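Delta-1-pyrroline-5-carboxylate dehydrogenase, mitochondrial (Mus musculus, PDB 4E3X) catalyses the NAD+-dependent oxidation of L-glutamate gamma-semialdehyde to L-glutamate, the second step of mitochondrial proline breakdown, probably irreversibly. Local coordinates at residues I207-N211 / S235-M239; I215-L219 / I282-G286; S242-Y246 / I258-V262; L82-N86 / S389-D393. All blocks are in the same frame, centred on the assembly; numbering follows the deposited sequence.

Contact 1: residues I207-N211 / S235-M239; sequences ISPFN and SDTAM. With PRO (proline), chain J.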
loop_
_atom_site.group_PDB
_atom_site.type_symbol
_atom_site.label_atom_id
_atom_site.label_comp_id
_atom_site.label_asym_id
_atom_site.label_seq_id
_atom_site.Cartn_x
_atom_site.Cartn_y
_atom_site.Cartn_z
ATOM N N ILE B 207 -6.546 -5.114 -15.201
ATOM C CA ILE B 207 -5.975 -5.251 -16.534
ATOM C C ILE B 207 -4.996 -6.417 -16.523
ATOM O O ILE B 207 -3.938 -6.332 -15.901
ATOM C CB ILE B 207 -5.252 -3.949 -16.932
ATOM C CG1 ILE B 207 -6.241 -2.771 -16.984
ATOM C CG2 ILE B 207 -4.504 -4.126 -18.252
ATOM C CD1 ILE B 207 -5.588 -1.408 -17.036
ATOM N N SER B 208 -5.362 -7.503 -17.197
ATOM C CA SER B 208 -4.629 -8.765 -17.066
ATOM C C SER B 208 -3.866 -9.165 -18.337
ATOM O O SER B 208 -4.221 -8.746 -19.438
ATOM C CB SER B 208 -5.580 -9.877 -16.620
ATOM O OG SER B 208 -6.684 -10.005 -17.494
ATOM N N PRO B 209 -2.809 -9.980 -18.183
ATOM C CA PRO B 209 -1.929 -10.326 -19.305
ATOM C C PRO B 209 -2.277 -11.672 -19.940
ATOM O O PRO B 209 -3.038 -12.461 -19.381
ATOM C CB PRO B 209 -0.567 -10.432 -18.626
ATOM C CG PRO B 209 -0.903 -11.044 -17.308
ATOM C CD PRO B 209 -2.245 -10.452 -16.904
ATOM N N PHE B 210 -1.681 -11.950 -21.091
ATOM C CA PHE B 210 -2.011 -13.162 -21.820
ATOM C C PHE B 210 -1.488 -14.420 -21.170
ATOM O O PHE B 210 -2.005 -15.515 -21.414
ATOM C CB PHE B 210 -1.462 -13.106 -23.254
ATOM C CG PHE B 210 0.030 -13.336 -23.363
ATOM C CD1 PHE B 210 0.539 -14.618 -23.559
ATOM C CD2 PHE B 210 0.922 -12.277 -23.296
ATOM C CE1 PHE B 210 1.907 -14.839 -23.666
ATOM C CE2 PHE B 210 2.289 -12.490 -23.409
ATOM C CZ PHE B 210 2.780 -13.774 -23.591
ATOM N N ASN B 211 -0.424 -14.282 -20.389
ATOM C CA ASN B 211 0.435 -15.442 -20.162
ATOM C C ASN B 211 0.043 -16.370 -19.032
ATOM O O ASN B 211 0.537 -17.491 -18.957
ATOM C CB ASN B 211 1.907 -15.037 -20.081
ATOM C CG ASN B 211 2.208 -14.160 -18.894
ATOM O OD1 ASN B 211 1.341 -13.450 -18.385
ATOM N ND2 ASN B 211 3.456 -14.193 -18.448
ATOM N N SER B 235 -6.958 -9.987 -21.274
ATOM C CA SER B 235 -6.048 -9.975 -22.403
ATOM C C SER B 235 -6.698 -10.552 -23.655
ATOM O O SER B 235 -7.288 -11.636 -23.608
ATOM C CB SER B 235 -4.828 -10.813 -22.075
ATOM O OG SER B 235 -4.049 -11.020 -23.233
ATOM N N ASP B 236 -6.579 -9.837 -24.776
ATOM C CA ASP B 236 -7.098 -10.314 -26.052
ATOM C C ASP B 236 -6.640 -11.740 -26.352
ATOM O O ASP B 236 -7.402 -12.557 -26.865
ATOM C CB ASP B 236 -6.605 -9.432 -27.201
ATOM C CG ASP B 236 -7.127 -8.012 -27.151
ATOM O OD1 ASP B 236 -7.929 -7.661 -26.265
ATOM O OD2 ASP B 236 -6.725 -7.245 -28.043
ATOM N N THR B 237 -5.379 -12.022 -26.050
ATOM C CA THR B 237 -4.773 -13.293 -26.426
ATOM C C THR B 237 -5.019 -14.403 -25.396
ATOM O O THR B 237 -4.523 -15.519 -25.560
ATOM C CB THR B 237 -3.269 -13.118 -26.739
ATOM O OG1 THR B 237 -2.698 -12.198 -25.809
ATOM C CG2 THR B 237 -3.081 -12.521 -28.122
ATOM N N ALA B 238 -5.836 -14.104 -24.381
ATOM C CA ALA B 238 -6.290 -15.115 -23.421
ATOM C C ALA B 238 -7.802 -15.043 -23.229
ATOM O O ALA B 238 -8.319 -15.454 -22.190
ATOM C CB ALA B 238 -5.585 -14.950 -22.076
ATOM N N MET B 239 -8.514 -14.524 -24.228
ATOM C CA MET B 239 -9.941 -14.251 -24.055
ATOM C C MET B 239 -10.785 -15.496 -23.751
ATOM O O MET B 239 -11.659 -15.464 -22.872
ATOM C CB MET B 239 -10.478 -13.519 -25.282
ATOM C CG MET B 239 -11.849 -12.896 -25.092
ATOM S SD MET B 239 -11.854 -11.658 -23.783
ATOM C CE MET B 239 -10.507 -10.617 -24.276
HETATM N N PRO J . 2.015 -10.038 -27.495
HETATM C CA PRO J . 1.885 -8.599 -27.743
HETATM C C PRO J . 3.245 -7.937 -27.938
HETATM O O PRO J . 4.273 -8.617 -28.012
HETATM C CB PRO J . 1.199 -8.076 -26.466
HETATM C CG PRO J . 1.087 -9.268 -25.529
HETATM C CD PRO J . 1.132 -10.477 -26.404
HETATM O OXT PRO J . 3.342 -6.714 -28.044
HETATM O O HOH W 1 -6.770 -12.204 -19.114
#
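P209 and S235 bring their CA atoms within 5.2 Å, F210 and A238 within 5.0 Å, where the loop after strand 203-207 passes the loop after strand 230-233. S235 turns its CB to the other loop, against S208 O, while its OG rests beside CA and CB of F210. That hydroxyl takes T237 N in an ST turn (3.3 Å) and also accepts from T237 OG1 at 3.1 Å. T237 OG1 in turn presses on F210 CB at 3.0 Å. With CG between its own N and carbonyl carbon (chi1 76°), F210 swings its ring off toward the bound proline, whose CD lies 3.6 Å from F210 CD2; CB of N211 lies over one face, toward the rim. A238 CB closes on F210 O, a carbonyl already bonded to Q151. A single water joins the loops, 2.7 Å from S208 OG and accepting from S235 N; W232 holds S208 OG too. S208 is an NAD+ site residue and N211 probably stabilises the transition state. The hydroxyls of S235 and T237 shape their own turn, and the two loops meet by van der Waals contacts of carbon with carbon and oxygen, bridged by a water.

Contact 2: residues I215-L219 / I282-G286; sequences IGGNL and INFTG
Helix 213-225 packs on strand 279-285 in a buried helix-on-sheet contact, the helix lying on the parallel five-stranded sheet of the NAD+-binding, Rossmann-like domain of aldehyde dehydrogenases. The short segments run nearly antiparallel, at 166°, with axes 9.3 Å apart. L219 makes the largest contribution, followed by N283. CD2 of L219 lies against the amide of N283, 3.4 Å from N283 OD1, and both methyls come near T285 OG1, CD1 at 3.8 Å, the leucine and threonine side chains meeting almost perpendicularly. The leucine has CG beside its backbone N and opposite its carbonyl carbon, which drops both methyls onto the strand. One helical turn earlier, I215 sets CG2 4.0 Å from T285 OG1, so the threonine sits under both hydrophobic side chains. The polar link is made by N283: its ND2 donates to L219 O at 3.0 Å, with an N-H...O angle of 148°. The nitrogen comes in the carbonyl plane on a lone pair, at a C=O...N angle of 111°, and the oxygen is tilted somewhat out of the amide plane. The same ND2 is also hydrogen-bonded to Y537 OH, its stronger partner. On the far side of the strand F284 turns to helix 288-300. T285 lies next to the proton acceptor E314, and G286 belongs to the NAD+ site. The amide of N283 thus ties a buried helix carbonyl to the sheet and to Y537, while its flat group also serves as a packing surface for L219.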
loop_
_atom_site.group_PDB
_atom_site.type_symbol
_atom_site.label_atom_id
_atom_site.label_comp_id
_atom_site.label_asym_id
_atom_site.label_seq_id
_atom_site.Cartn_x
_atom_site.Cartn_y
_atom_site.Cartn_z
ATOM N N ILE B 215 -3.774 -15.202 -13.447
ATOM C CA ILE B 215 -3.531 -13.814 -13.076
ATOM C C ILE B 215 -4.775 -12.962 -13.293
ATOM O O ILE B 215 -5.109 -12.134 -12.455
ATOM C CB ILE B 215 -2.301 -13.233 -13.802
ATOM C CG1 ILE B 215 -1.030 -13.900 -13.273
ATOM C CG2 ILE B 215 -2.203 -11.729 -13.583
ATOM C CD1 ILE B 215 0.244 -13.435 -13.945
ATOM N N GLY B 216 -5.479 -13.188 -14.399
ATOM C CA GLY B 216 -6.720 -12.477 -14.651
ATOM C C GLY B 216 -7.749 -12.726 -13.565
ATOM O O GLY B 216 -8.398 -11.801 -13.066
ATOM N N GLY B 217 -7.895 -13.990 -13.188
ATOM C CA GLY B 217 -8.815 -14.354 -12.128
ATOM C C GLY B 217 -8.482 -13.653 -10.826
ATOM O O GLY B 217 -9.375 -13.186 -10.116
ATOM N N ASN B 218 -7.194 -13.565 -10.506
ATOM C CA ASN B 218 -6.773 -12.901 -9.277
ATOM C C ASN B 218 -6.886 -11.374 -9.341
ATOM O O ASN B 218 -7.309 -10.744 -8.383
ATOM C CB ASN B 218 -5.341 -13.312 -8.910
ATOM C CG ASN B 218 -4.922 -12.786 -7.564
ATOM O OD1 ASN B 218 -5.632 -12.958 -6.575
ATOM N ND2 ASN B 218 -3.782 -12.113 -7.518
ATOM N N LEU B 219 -6.478 -10.778 -10.454
ATOM C CA LEU B 219 -6.519 -9.322 -10.576
ATOM C C LEU B 219 -7.930 -8.763 -10.433
ATOM O O LEU B 219 -8.121 -7.705 -9.838
ATOM C CB LEU B 219 -5.924 -8.869 -11.906
ATOM C CG LEU B 219 -4.414 -9.010 -12.081
ATOM C CD1 LEU B 219 -4.065 -8.577 -13.485
ATOM C CD2 LEU B 219 -3.645 -8.179 -11.061
ATOM N N ILE B 282 -6.259 0.640 -9.694
ATOM C CA ILE B 282 -5.920 -0.087 -10.895
ATOM C C ILE B 282 -5.074 -1.271 -10.467
ATOM O O ILE B 282 -4.071 -1.112 -9.769
ATOM C CB ILE B 282 -5.149 0.793 -11.896
ATOM C CG1 ILE B 282 -5.991 2.010 -12.304
ATOM C CG2 ILE B 282 -4.783 -0.021 -13.116
ATOM C CD1 ILE B 282 -5.259 2.984 -13.207
ATOM N N ASN B 283 -5.499 -2.460 -10.878
ATOM C CA ASN B 283 -4.763 -3.682 -10.582
ATOM C C ASN B 283 -4.255 -4.212 -11.914
ATOM O O ASN B 283 -5.026 -4.745 -12.716
ATOM C CB ASN B 283 -5.662 -4.704 -9.881
ATOM C CG ASN B 283 -4.873 -5.716 -9.057
ATOM O OD1 ASN B 283 -3.661 -5.574 -8.886
ATOM N ND2 ASN B 283 -5.559 -6.739 -8.536
ATOM N N PHE B 284 -2.960 -4.018 -12.153
ATOM C CA PHE B 284 -2.363 -4.168 -13.468
ATOM C C PHE B 284 -1.264 -5.219 -13.492
ATOM O O PHE B 284 -0.455 -5.316 -12.567
ATOM C CB PHE B 284 -1.766 -2.820 -13.882
ATOM C CG PHE B 284 -1.015 -2.854 -15.191
ATOM C CD1 PHE B 284 0.367 -3.046 -15.225
ATOM C CD2 PHE B 284 -1.690 -2.679 -16.392
ATOM C CE1 PHE B 284 1.051 -3.071 -16.431
ATOM C CE2 PHE B 284 -1.014 -2.708 -17.595
ATOM C CZ PHE B 284 0.358 -2.903 -17.615
ATOM N N THR B 285 -1.220 -5.992 -14.569
ATOM C CA THR B 285 -0.043 -6.806 -14.873
ATOM C C THR B 285 0.212 -6.714 -16.372
ATOM O O THR B 285 -0.694 -6.953 -17.166
ATOM C CB THR B 285 -0.192 -8.267 -14.387
ATOM O OG1 THR B 285 -0.357 -8.275 -12.958
ATOM C CG2 THR B 285 1.050 -9.090 -14.755
ATOM N N GLY B 286 1.436 -6.340 -16.740
ATOM C CA GLY B 286 1.791 -6.088 -18.129
ATOM C C GLY B 286 3.122 -5.360 -18.216
ATOM O O GLY B 286 4.012 -5.607 -17.406
#

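Contact 3: residues S242-Y246 / I258-V262; sequences SYAVY and IIQFV
The beta-alpha-beta unit of strand 230-233, helix 239-251 and strand 259-261 closes here, the helix lying over the strand it leads into through a cluster of three aromatic rings. The segments are inclined at 145°, with axes 10.4 Å apart. F261 packs its ring on two tyrosines about one helical turn apart, both on the same side of its plane. Its CB stands over the centre of the Y246 ring, 3.8 Å from the centroid and almost exactly on the ring normal, a CH-pi contact. The ring of F261 then slides past Y246 toward the helix, CD1 meeting Y246 CB at 3.6 Å, with the two ring planes at 39°. Y243 meets the same side further out along the ring; its CD2 lies over that face toward the rim, 3.5 Å from F261 CE2. With CG anti to the backbone N (chi1 -180°), Y246 carries its ring to the strand and meets I259. There its OH donates to I259 O at 2.8 Å, nearly along the C=O axis, and Y246 CE1 touches I259 CG2 at 3.9 Å. The hydroxyl is therefore held by the strand carbonyl and by R250 of its own helix, which fixes the reach of the tyrosine. W232 of strand 230-233 meets F261 edge-to-face. I259 also packs on A220 and A224 of helix 213-225, while strand 62-68 borders both tyrosines and helix 99-118 covers Q260 on the other side of strand 259-261.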
loop_
_atom_site.group_PDB
_atom_site.type_symbol
_atom_site.label_atom_id
_atom_site.label_comp_id
_atom_site.label_asym_id
_atom_site.label_seq_id
_atom_site.Cartn_x
_atom_site.Cartn_y
_atom_site.Cartn_z
ATOM N N SER B 242 -10.237 -16.668 -20.246
ATOM C CA SER B 242 -10.660 -15.632 -19.307
ATOM C C SER B 242 -12.175 -15.597 -19.159
ATOM O O SER B 242 -12.694 -15.463 -18.047
ATOM C CB SER B 242 -10.150 -14.258 -19.738
ATOM O OG SER B 242 -8.738 -14.220 -19.701
ATOM N N TYR B 243 -12.890 -15.703 -20.277
ATOM C CA TYR B 243 -14.348 -15.726 -20.214
ATOM C C TYR B 243 -14.851 -16.983 -19.502
ATOM O O TYR B 243 -15.861 -16.936 -18.796
ATOM C CB TYR B 243 -14.953 -15.618 -21.615
ATOM C CG TYR B 243 -16.443 -15.383 -21.621
ATOM C CD1 TYR B 243 -17.302 -16.228 -22.315
ATOM C CD2 TYR B 243 -16.996 -14.299 -20.948
ATOM C CE1 TYR B 243 -18.678 -16.000 -22.331
ATOM C CE2 TYR B 243 -18.361 -14.070 -20.953
ATOM C CZ TYR B 243 -19.195 -14.910 -21.647
ATOM O OH TYR B 243 -20.548 -14.644 -21.634
ATOM N N ALA B 244 -14.159 -18.103 -19.683
ATOM C CA ALA B 244 -14.524 -19.330 -18.972
ATOM C C ALA B 244 -14.469 -19.112 -17.457
ATOM O O ALA B 244 -15.383 -19.511 -16.725
ATOM C CB ALA B 244 -13.620 -20.482 -19.388
ATOM N N VAL B 245 -13.408 -18.461 -16.990
ATOM C CA VAL B 245 -13.287 -18.130 -15.576
ATOM C C VAL B 245 -14.388 -17.162 -15.123
ATOM O O VAL B 245 -14.988 -17.327 -14.061
ATOM C CB VAL B 245 -11.899 -17.543 -15.269
ATOM C CG1 VAL B 245 -11.827 -17.042 -13.825
ATOM C CG2 VAL B 245 -10.814 -18.585 -15.541
ATOM N N TYR B 246 -14.666 -16.150 -15.941
ATOM C CA TYR B 246 -15.731 -15.200 -15.632
ATOM C C TYR B 246 -17.064 -15.929 -15.446
ATOM O O TYR B 246 -17.765 -15.716 -14.457
ATOM C CB TYR B 246 -15.854 -14.120 -16.713
ATOM C CG TYR B 246 -16.950 -13.141 -16.378
ATOM C CD1 TYR B 246 -16.760 -12.181 -15.392
ATOM C CD2 TYR B 246 -18.187 -13.192 -17.019
ATOM C CE1 TYR B 246 -17.770 -11.299 -15.048
ATOM C CE2 TYR B 246 -19.204 -12.309 -16.678
ATOM C CZ TYR B 246 -18.981 -11.362 -15.693
ATOM O OH TYR B 246 -19.985 -10.478 -15.342
ATOM N N ILE B 258 -20.759 -6.770 -10.187
ATOM C CA ILE B 258 -19.589 -6.789 -9.314
ATOM C C ILE B 258 -18.284 -6.892 -10.121
ATOM O O ILE B 258 -17.310 -6.183 -9.840
ATOM C CB ILE B 258 -19.684 -7.902 -8.260
ATOM C CG1 ILE B 258 -21.013 -7.788 -7.486
ATOM C CG2 ILE B 258 -18.468 -7.875 -7.319
ATOM C CD1 ILE B 258 -21.347 -6.372 -6.956
ATOM N N ILE B 259 -18.261 -7.764 -11.129
ATOM C CA ILE B 259 -17.182 -7.763 -12.111
ATOM C C ILE B 259 -17.825 -7.610 -13.482
ATOM O O ILE B 259 -18.640 -8.445 -13.885
ATOM C CB ILE B 259 -16.305 -9.032 -12.071
ATOM C CG1 ILE B 259 -15.589 -9.158 -10.715
ATOM C CG2 ILE B 259 -15.276 -8.983 -13.199
ATOM C CD1 ILE B 259 -14.809 -10.449 -10.558
ATOM N N GLN B 260 -17.492 -6.520 -14.173
ATOM C CA GLN B 260 -17.944 -6.291 -15.536
ATOM C C GLN B 260 -16.879 -6.839 -16.478
ATOM O O GLN B 260 -15.691 -6.544 -16.323
ATOM C CB GLN B 260 -18.169 -4.795 -15.780
ATOM C CG GLN B 260 -18.956 -4.085 -14.673
ATOM C CD GLN B 260 -20.446 -4.406 -14.657
ATOM O OE1 GLN B 260 -20.855 -5.552 -14.846
ATOM N NE2 GLN B 260 -21.265 -3.385 -14.389
ATOM N N PHE B 261 -17.297 -7.682 -17.422
ATOM C CA PHE B 261 -16.364 -8.333 -18.333
ATOM C C PHE B 261 -16.264 -7.460 -19.577
ATOM O O PHE B 261 -17.157 -7.474 -20.435
ATOM C CB PHE B 261 -16.862 -9.745 -18.673
ATOM C CG PHE B 261 -15.847 -10.586 -19.396
ATOM C CD1 PHE B 261 -14.862 -11.256 -18.688
ATOM C CD2 PHE B 261 -15.894 -10.722 -20.782
ATOM C CE1 PHE B 261 -13.919 -12.031 -19.353
ATOM C CE2 PHE B 261 -14.963 -11.491 -21.455
ATOM C CZ PHE B 261 -13.976 -12.149 -20.741
ATOM N N VAL B 262 -15.197 -6.664 -19.651
ATOM C CA VAL B 262 -15.104 -5.622 -20.660
ATOM C C VAL B 262 -13.767 -5.591 -21.402
ATOM O O VAL B 262 -12.945 -4.694 -21.199
ATOM C CB VAL B 262 -15.462 -4.229 -20.084
ATOM C CG1 VAL B 262 -16.961 -4.140 -19.855
ATOM C CG2 VAL B 262 -14.709 -3.951 -18.790
#

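Contact 4: residues L82-N86 / S389-D393; sequences LSPFN and SAVID. With PRO (proline), chain J.
The F85 ring carries S83 OG over one face, 3.3 Å above the plane and toward the rim, a hydroxyl hydrogen-bonded to V149 O, while S389 OG approaches obliquely and touches F85 CB at 3.3 Å. G378 O is the hydrogen-bond partner of that S389 hydroxyl. F85 has CG between its backbone N and carbonyl carbon (chi1 54°), which turns the ring back over S83 and leaves CB to meet S389 OG and the methyl of A390. P84, in the type I turn S83-N86, points into the other segment: its CB meets V391 O at 3.3 Å, and its CG lies 3.9 Å from I392 CD1, ring and isoleucine pointing the same way. A390 CB lies 3.3 Å from P84 O. I392 CG2 also reaches the bound proline, 3.6 Å from its CD. Both D393 oxygens lie 3.0 Å from the proline N; OD1 accepts a weak hydrogen bond from it and caps A396 N at the start of helix 394-409, while R399 of that helix also holds the ligand. The turn lies between strands 78-83 and 89-95, Y427 makes backbone hydrogen bonds to P84 and V391, and Y428 of strand 428-436 packs on F85, S389 and A390.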
loop_
_atom_site.group_PDB
_atom_site.type_symbol
_atom_site.label_atom_id
_atom_site.label_comp_id
_atom_site.label_asym_id
_atom_site.label_seq_id
_atom_site.Cartn_x
_atom_site.Cartn_y
_atom_site.Cartn_z
ATOM N N LEU B 82 -6.617 -15.958 -31.838
ATOM C CA LEU B 82 -6.121 -17.047 -32.679
ATOM C C LEU B 82 -5.393 -18.095 -31.839
ATOM O O LEU B 82 -4.793 -17.770 -30.819
ATOM C CB LEU B 82 -5.160 -16.493 -33.732
ATOM C CG LEU B 82 -5.637 -15.267 -34.515
ATOM C CD1 LEU B 82 -4.569 -14.852 -35.523
ATOM C CD2 LEU B 82 -6.986 -15.529 -35.199
ATOM N N SER B 83 -5.432 -19.352 -32.266
ATOM C CA SER B 83 -4.647 -20.384 -31.606
ATOM C C SER B 83 -3.180 -20.199 -31.995
ATOM O O SER B 83 -2.853 -20.230 -33.176
ATOM C CB SER B 83 -5.139 -21.768 -32.029
ATOM O OG SER B 83 -4.438 -22.788 -31.335
ATOM N N PRO B 84 -2.288 -20.002 -31.011
ATOM C CA PRO B 84 -0.909 -19.637 -31.365
ATOM C C PRO B 84 -0.186 -20.656 -32.256
ATOM O O PRO B 84 0.652 -20.262 -33.079
ATOM C CB PRO B 84 -0.220 -19.537 -30.002
ATOM C CG PRO B 84 -1.315 -19.096 -29.095
ATOM C CD PRO B 84 -2.546 -19.834 -29.570
ATOM N N PHE B 85 -0.493 -21.940 -32.092
ATOM C CA PHE B 85 0.183 -22.995 -32.850
ATOM C C PHE B 85 -0.548 -23.372 -34.142
ATOM O O PHE B 85 -0.089 -24.221 -34.905
ATOM C CB PHE B 85 0.396 -24.230 -31.967
ATOM C CG PHE B 85 -0.867 -24.743 -31.322
ATOM C CD1 PHE B 85 -1.685 -25.653 -31.983
ATOM C CD2 PHE B 85 -1.243 -24.313 -30.057
ATOM C CE1 PHE B 85 -2.854 -26.123 -31.392
ATOM C CE2 PHE B 85 -2.406 -24.772 -29.462
ATOM C CZ PHE B 85 -3.211 -25.685 -30.126
ATOM N N ASN B 86 -1.683 -22.726 -34.383
ATOM C CA ASN B 86 -2.463 -22.935 -35.599
ATOM C C ASN B 86 -3.311 -21.700 -35.797
ATOM O O ASN B 86 -4.506 -21.705 -35.490
ATOM C CB ASN B 86 -3.354 -24.172 -35.485
ATOM C CG ASN B 86 -4.155 -24.437 -36.753
ATOM O OD1 ASN B 86 -3.851 -23.901 -37.817
ATOM N ND2 ASN B 86 -5.191 -25.261 -36.639
ATOM N N SER B 389 5.295 -24.926 -27.071
ATOM C CA SER B 389 4.702 -24.677 -28.377
ATOM C C SER B 389 4.996 -23.266 -28.873
ATOM O O SER B 389 5.907 -22.592 -28.382
ATOM C CB SER B 389 3.190 -24.923 -28.326
ATOM O OG SER B 389 2.625 -24.960 -29.630
ATOM N N ALA B 390 4.225 -22.837 -29.863
ATOM C CA ALA B 390 4.357 -21.514 -30.448
ATOM C C ALA B 390 4.236 -20.409 -29.410
ATOM O O ALA B 390 3.559 -20.567 -28.393
ATOM C CB ALA B 390 3.292 -21.335 -31.495
ATOM N N VAL B 391 4.879 -19.279 -29.686
ATOM C CA VAL B 391 4.682 -18.080 -28.882
ATOM C C VAL B 391 3.322 -17.465 -29.213
ATOM O O VAL B 391 2.643 -17.891 -30.150
ATOM C CB VAL B 391 5.832 -17.058 -29.051
ATOM C CG1 VAL B 391 7.161 -17.684 -28.617
ATOM C CG2 VAL B 391 5.908 -16.543 -30.490
ATOM N N ILE B 392 2.919 -16.473 -28.431
ATOM C CA ILE B 392 1.506 -16.102 -28.344
ATOM C C ILE B 392 0.882 -15.466 -29.589
ATOM O O ILE B 392 -0.262 -15.766 -29.922
ATOM C CB ILE B 392 1.253 -15.202 -27.101
ATOM C CG1 ILE B 392 -0.250 -15.017 -26.834
ATOM C CG2 ILE B 392 1.977 -13.862 -27.230
ATOM C CD1 ILE B 392 -0.973 -16.292 -26.402
ATOM N N ASP B 393 1.613 -14.588 -30.268
ATOM C CA ASP B 393 1.033 -13.852 -31.378
ATOM C C ASP B 393 2.087 -13.312 -32.334
ATOM O O ASP B 393 3.292 -13.488 -32.131
ATOM C CB ASP B 393 0.073 -12.740 -30.897
ATOM C CG ASP B 393 0.765 -11.628 -30.109
ATOM O OD1 ASP B 393 2.008 -11.596 -30.017
ATOM O OD2 ASP B 393 0.037 -10.770 -29.573
HETATM N N PRO J . 2.015 -10.038 -27.495
HETATM C CA PRO J . 1.885 -8.599 -27.743
HETATM C C PRO J . 3.245 -7.937 -27.938
HETATM O O PRO J . 4.273 -8.617 -28.012
HETATM C CB PRO J . 1.199 -8.076 -26.466
HETATM C CG PRO J . 1.087 -9.268 -25.529
HETATM C CD PRO J . 1.132 -10.477 -26.404
HETATM O OXT PRO J . 3.342 -6.714 -28.044
#

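All four contacts are buried, but at different depths: contact 2 is nearest the chain centre, contacts 3 and 4 lie further out. Contacts 1, 2 and 3 share the parallel five-stranded sheet. Contact 1 continues into contact 2 by backbone hydrogen bonds of I207 with N283 and T285, and reaches contact 3 where M239 SD touches F261. Contacts 1 and 4 meet as F210 and T237 pack on I392, and both line one bound proline. Chemistry follows place: helix-on-strand contacts 2 and 3 each add one side-chain-to-carbonyl bond to their packing, aliphatic in contact 2 and aromatic in contact 3, whereas loop contacts 1 and 4 join by van der Waals packing, with a bridging water in contact 1.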